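Local coordinates for protein putative enoyl-CoA hydratase (Streptomyces avermitilis, PDB 3GKB) that is of unproven function but belongs to the crotonase superfamily and probably acts on acyl-CoA thioesters, as enoyl-CoA hydratases do, at residues B[120-125]-B[138-143]; B[129-134]-B[187-192]. All blocks are in the same frame, centred on the assembly; numbering follows the deposited sequence.

Interaction 1 of 2, residues B[120-125]-B[138-143]; sequences GGAEFV and AGLGQI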
loop_
_atom_site.group_PDB
_atom_site.type_symbol
_atom_site.label_atom_id
_atom_site.label_comp_id
_atom_site.label_asym_id
_atom_site.label_seq_id
_atom_site.Cartn_x
_atom_site.Cartn_y
_atom_site.Cartn_z
ATOM N N GLY B 120 -7.668 2.657 21.127
ATOM C CA GLY B 120 -8.083 3.990 20.731
ATOM C C GLY B 120 -6.953 4.990 20.540
ATOM O O GLY B 120 -7.073 5.907 19.726
ATOM N N GLY B 121 -5.853 4.826 21.281
ATOM C CA GLY B 121 -4.660 5.654 21.051
ATOM C C GLY B 121 -4.054 5.384 19.688
ATOM O O GLY B 121 -3.575 6.309 19.005
ATOM N N ALA B 122 -4.053 4.121 19.261
ATOM C CA ALA B 122 -3.478 3.776 17.944
ATOM C C ALA B 122 -4.382 4.282 16.825
ATOM O O ALA B 122 -3.913 4.672 15.742
ATOM C CB ALA B 122 -3.266 2.267 17.812
ATOM N N GLU B 123 -5.686 4.276 17.083
ATOM C CA GLU B 123 -6.677 4.850 16.170
ATOM C C GLU B 123 -6.437 6.344 15.960
ATOM O O GLU B 123 -6.494 6.823 14.828
ATOM C CB GLU B 123 -8.117 4.557 16.659
ATOM C CG GLU B 123 -8.436 3.039 16.653
ATOM C CD GLU B 123 -9.781 2.610 17.316
ATOM O OE1 GLU B 123 -10.501 1.797 16.713
ATOM O OE2 GLU B 123 -10.097 3.058 18.439
ATOM N N PHE B 124 -6.154 7.050 17.063
ATOM C CA PHE B 124 -5.863 8.495 17.090
ATOM C C PHE B 124 -4.648 8.776 16.219
ATOM O O PHE B 124 -4.694 9.617 15.290
ATOM C CB PHE B 124 -5.633 8.892 18.567
ATOM C CG PHE B 124 -5.507 10.354 18.825
ATOM C CD1 PHE B 124 -6.416 10.982 19.672
ATOM C CD2 PHE B 124 -4.455 11.102 18.320
ATOM C CE1 PHE B 124 -6.325 12.308 19.958
ATOM C CE2 PHE B 124 -4.368 12.481 18.627
ATOM C CZ PHE B 124 -5.303 13.056 19.437
ATOM N N VAL B 125 -3.584 7.984 16.426
ATOM C CA VAL B 125 -2.364 8.128 15.626
ATOM C C VAL B 125 -2.659 7.967 14.138
ATOM O O VAL B 125 -2.185 8.784 13.332
ATOM C CB VAL B 125 -1.247 7.150 16.075
ATOM C CG1 VAL B 125 -0.027 7.185 15.087
ATOM C CG2 VAL B 125 -0.807 7.456 17.532
ATOM N N ALA B 138 8.996 4.077 20.015
ATOM C CA ALA B 138 7.578 4.127 19.734
ATOM C C ALA B 138 7.006 2.733 19.550
ATOM O O ALA B 138 7.697 1.803 19.129
ATOM C CB ALA B 138 7.316 4.940 18.497
ATOM N N GLY B 139 5.720 2.611 19.804
ATOM C CA GLY B 139 5.004 1.374 19.525
ATOM C C GLY B 139 3.523 1.617 19.259
ATOM O O GLY B 139 2.928 2.515 19.826
ATOM N N LEU B 140 2.942 0.783 18.396
ATOM C CA LEU B 140 1.545 0.858 18.037
ATOM C C LEU B 140 0.939 -0.523 18.091
ATOM O O LEU B 140 1.509 -1.475 17.524
ATOM C CB LEU B 140 1.379 1.378 16.615
ATOM C CG LEU B 140 1.428 2.869 16.423
ATOM C CD1 LEU B 140 1.622 3.163 14.949
ATOM C CD2 LEU B 140 0.121 3.504 16.977
ATOM N N GLY B 141 -0.180 -0.646 18.780
ATOM C CA GLY B 141 -0.875 -1.920 18.826
ATOM C C GLY B 141 -2.373 -1.775 18.960
ATOM O O GLY B 141 -2.869 -0.843 19.615
ATOM N N GLN B 142 -3.105 -2.715 18.371
ATOM C CA GLN B 142 -4.560 -2.768 18.570
ATOM C C GLN B 142 -4.801 -3.847 19.628
ATOM O O GLN B 142 -4.824 -5.023 19.326
ATOM C CB GLN B 142 -5.325 -3.065 17.271
ATOM C CG GLN B 142 -5.194 -1.984 16.169
ATOM C CD GLN B 142 -5.808 -0.592 16.497
ATOM O OE1 GLN B 142 -5.527 0.382 15.772
ATOM N NE2 GLN B 142 -6.651 -0.490 17.568
ATOM N N ILE B 143 -4.943 -3.428 20.879
ATOM C CA ILE B 143 -5.059 -4.349 22.012
ATOM C C ILE B 143 -6.437 -5.011 22.144
ATOM O O ILE B 143 -6.605 -5.963 22.923
ATOM C CB ILE B 143 -4.731 -3.581 23.321
ATOM C CG1 ILE B 143 -4.462 -4.526 24.499
ATOM C CG2 ILE B 143 -5.880 -2.639 23.697
ATOM C CD1 ILE B 143 -3.125 -5.220 24.460
HETATM O O HOH W 1 -5.082 2.380 14.009
#
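Ala122 meets strand 139-141 and the residue after it with its methyl group: CB lies 3.7 Å from Leu140 CD2, 3.6 Å from the backbone Gly141 O and 3.6 Å from Gln142 OE1. The Ala122 carbonyl faces the same amide through water, which donates a 2.7 Å hydrogen bond to Gln142 OE1 and a weak one to Ala122 O. In this crotonase-like fold, helix 120-127 directly follows strand 116-118 and packs across strand 139-141, a neighbour of 116-118 in the small three-stranded sheet; the axis of 120-125 and that of strand 139-141 come within 7.8 Å and lie 113° apart. Next along the helix, Glu123 crosses Gln142 at about a right angle, carboxylate and amide planes 62° apart, with Glu123 CG 4.0 Å from Gln142 OE1. Its extended chain carries the carboxylate past the amide, to where OE1 accepts hydrogen bonds from Gly153 N and Gly155 N. Gln142 folds back at chi2 (-65°), which brings OE1 back against the Ala122 methyl while NE2 bonds Glu144 OE1. Val125 reaches tip to tip toward Leu140, whose CD2 sits 4.0 Å from Val125 CB; both side chains also pack on strand 108-113, Val125 on Val111 and Leu140 on Leu113.

Interaction 2 of 2, residues B[129-134]-B[187-192]; sequences DMAFAA and GWINRA
Asn190 and Ala131 grip each other through two hydrogen bonds, one from each backbone N-H. Ala131 N donates to the side-chain Asn190 OD1 (3.0 Å), arriving well above the amide carbonyl plane, 56° out of it. In return Asn190 N donates to Ala131 O at 2.9 Å, in the carbonyl plane, and Arg191 N adds a weak bond to the same oxygen. Further along, Ala133 N meets Arg191 O at 3.0 Å, nearly straight at 159°. Phe132 pairs with Arg191 and Ala133 with Ala192 in parallel bridges, so 191-193 forms the edge strand of the six-stranded sheet within this chain, beside 130-134. CA-H...O contacts join Phe132 CA to Arg191 O and Ala192 CA to Ala133 O.

Apolar packing splits between the two faces. On the face of Ala133 and Ala192, the Ile189 CD1 methyl presses on Ala133 CB at 3.4 Å, a tight fit, while CG2 lies against the Ala131 methyl; CG1 standing between backbone N and carbonyl carbon (chi1 63°) aims CD1 along the strand toward Ala133. On the other face, Arg191 CB touches the edge of the Phe132 ring in its plane, 3.9 Å from CD1, and Asn190 CB approaches CE1 obliquely.

Arg191 hydrogen-bonds Tyr186 and forms a salt bridge with Glu170, both of the second subunit, and Asp129 forms salt bridges with Arg165 of that subunit and with Lys221 of its own chain. Asn190 OD1 takes a further bond from Arg162 NH2 of its own chain. With an arginine and a backbone N-H both on this oxygen, the amide is held in a fixed rotation and probably polarised, and its carbonyl takes the place of a main-chain acceptor where the ladder begins.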
loop_
_atom_site.group_PDB
_atom_site.type_symbol
_atom_site.label_atom_id
_atom_site.label_comp_id
_atom_site.label_asym_id
_atom_site.label_seq_id
_atom_site.Cartn_x
_atom_site.Cartn_y
_atom_site.Cartn_z
ATOM N N ASP B 129 -3.437 13.429 9.603
ATOM C CA ASP B 129 -2.939 13.514 8.242
ATOM C C ASP B 129 -1.576 12.851 8.095
ATOM O O ASP B 129 -1.293 12.174 7.090
ATOM C CB ASP B 129 -2.850 14.953 7.740
ATOM C CG ASP B 129 -4.208 15.632 7.623
ATOM O OD1 ASP B 129 -5.246 14.954 7.428
ATOM O OD2 ASP B 129 -4.212 16.888 7.742
ATOM N N MET B 130 -0.713 13.042 9.094
ATOM C CA MET B 130 0.610 12.410 9.051
ATOM C C MET B 130 1.093 12.086 10.460
ATOM O O MET B 130 0.738 12.790 11.437
ATOM C CB MET B 130 1.648 13.256 8.240
ATOM C CG MET B 130 1.827 14.713 8.560
ATOM S SD MET B 130 2.699 15.747 7.237
ATOM C CE MET B 130 1.368 16.255 6.196
ATOM N N ALA B 131 1.867 11.006 10.573
ATOM C CA ALA B 131 2.385 10.539 11.845
ATOM C C ALA B 131 3.865 10.161 11.653
ATOM O O ALA B 131 4.219 9.413 10.722
ATOM C CB ALA B 131 1.630 9.332 12.329
ATOM N N PHE B 132 4.687 10.673 12.554
ATOM C CA PHE B 132 6.139 10.441 12.574
ATOM C C PHE B 132 6.464 9.844 13.943
ATOM O O PHE B 132 6.039 10.399 14.978
ATOM C CB PHE B 132 6.900 11.766 12.367
ATOM C CG PHE B 132 6.574 12.437 11.051
ATOM C CD1 PHE B 132 7.042 11.888 9.865
ATOM C CD2 PHE B 132 5.728 13.547 10.977
ATOM C CE1 PHE B 132 6.725 12.480 8.622
ATOM C CE2 PHE B 132 5.423 14.140 9.745
ATOM C CZ PHE B 132 5.917 13.576 8.571
ATOM N N ALA B 133 7.230 8.748 13.957
ATOM C CA ALA B 133 7.479 7.987 15.189
ATOM C C ALA B 133 8.967 7.745 15.465
ATOM O O ALA B 133 9.770 7.597 14.543
ATOM C CB ALA B 133 6.735 6.632 15.171
ATOM N N ALA B 134 9.308 7.690 16.746
ATOM C CA ALA B 134 10.680 7.421 17.200
ATOM C C ALA B 134 11.026 5.919 16.991
ATOM O O ALA B 134 10.389 5.019 17.582
ATOM C CB ALA B 134 10.806 7.779 18.681
ATOM N N GLY B 187 2.847 1.160 6.384
ATOM C CA GLY B 187 2.146 2.350 5.977
ATOM C C GLY B 187 1.144 2.832 7.020
ATOM O O GLY B 187 0.367 3.744 6.736
ATOM N N TRP B 188 1.193 2.244 8.221
ATOM C CA TRP B 188 0.327 2.629 9.364
ATOM C C TRP B 188 0.672 4.041 9.837
ATOM O O TRP B 188 -0.205 4.817 10.244
ATOM C CB TRP B 188 0.532 1.636 10.496
ATOM C CG TRP B 188 -0.515 1.560 11.562
ATOM C CD1 TRP B 188 -1.629 2.346 11.712
ATOM C CD2 TRP B 188 -0.527 0.642 12.654
ATOM N NE1 TRP B 188 -2.336 1.950 12.827
ATOM C CE2 TRP B 188 -1.691 0.893 13.408
ATOM C CE3 TRP B 188 0.312 -0.402 13.044
ATOM C CZ2 TRP B 188 -2.025 0.147 14.539
ATOM C CZ3 TRP B 188 -0.020 -1.136 14.179
ATOM C CH2 TRP B 188 -1.164 -0.844 14.914
ATOM N N ILE B 189 1.950 4.373 9.756
ATOM C CA ILE B 189 2.420 5.743 9.971
ATOM C C ILE B 189 3.273 6.175 8.789
ATOM O O ILE B 189 3.650 5.354 7.938
ATOM C CB ILE B 189 3.254 5.878 11.271
ATOM C CG1 ILE B 189 4.530 5.027 11.174
ATOM C CG2 ILE B 189 2.417 5.512 12.471
ATOM C CD1 ILE B 189 5.441 5.099 12.408
ATOM N N ASN B 190 3.635 7.453 8.730
ATOM C CA ASN B 190 4.354 7.962 7.573
ATOM C C ASN B 190 5.827 7.562 7.584
ATOM O O ASN B 190 6.375 7.142 6.549
ATOM C CB ASN B 190 4.254 9.492 7.466
ATOM C CG ASN B 190 2.854 9.960 7.143
ATOM O OD1 ASN B 190 1.912 9.685 7.883
ATOM N ND2 ASN B 190 2.711 10.687 6.030
ATOM N N ARG B 191 6.468 7.687 8.737
ATOM C CA ARG B 191 7.923 7.500 8.825
ATOM C C ARG B 191 8.361 7.212 10.235
ATOM O O ARG B 191 7.779 7.743 11.160
ATOM C CB ARG B 191 8.660 8.741 8.306
ATOM C CG ARG B 191 10.078 8.462 7.767
ATOM C CD ARG B 191 9.991 8.153 6.286
ATOM N NE ARG B 191 9.556 9.325 5.533
ATOM C CZ ARG B 191 10.316 10.353 5.184
ATOM N NH1 ARG B 191 11.629 10.380 5.449
ATOM N NH2 ARG B 191 9.762 11.360 4.531
ATOM N N ALA B 192 9.398 6.372 10.374
ATOM C CA ALA B 192 10.130 6.175 11.613
ATOM C C ALA B 192 11.451 6.911 11.479
ATOM O O ALA B 192 12.162 6.774 10.436
ATOM C CB ALA B 192 10.382 4.701 11.881
#

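Overall arrangement
From the N terminus, the chain enters helix 120-127, turns into strand 130-134 and comes back in strand 139-141, where interaction 1 closes a short loop of 12 residues between its segments. Interaction 2 starts within that loop, at 129-134, and closes only after 52 residues, half of them helical, have passed; the two contacts therefore cross. Interaction 1 joins the helix to the three-stranded sheet, and interaction 2 adds the last strand to the six-stranded one. They meet directly: Leu140 CD1 packs on Ile189 CG2 at 3.5 Å, and Trp188 lies against Leu140 and Gln142, so the loop after helix 180-186, which belongs to interaction 2, also packs on the residues of interaction 1.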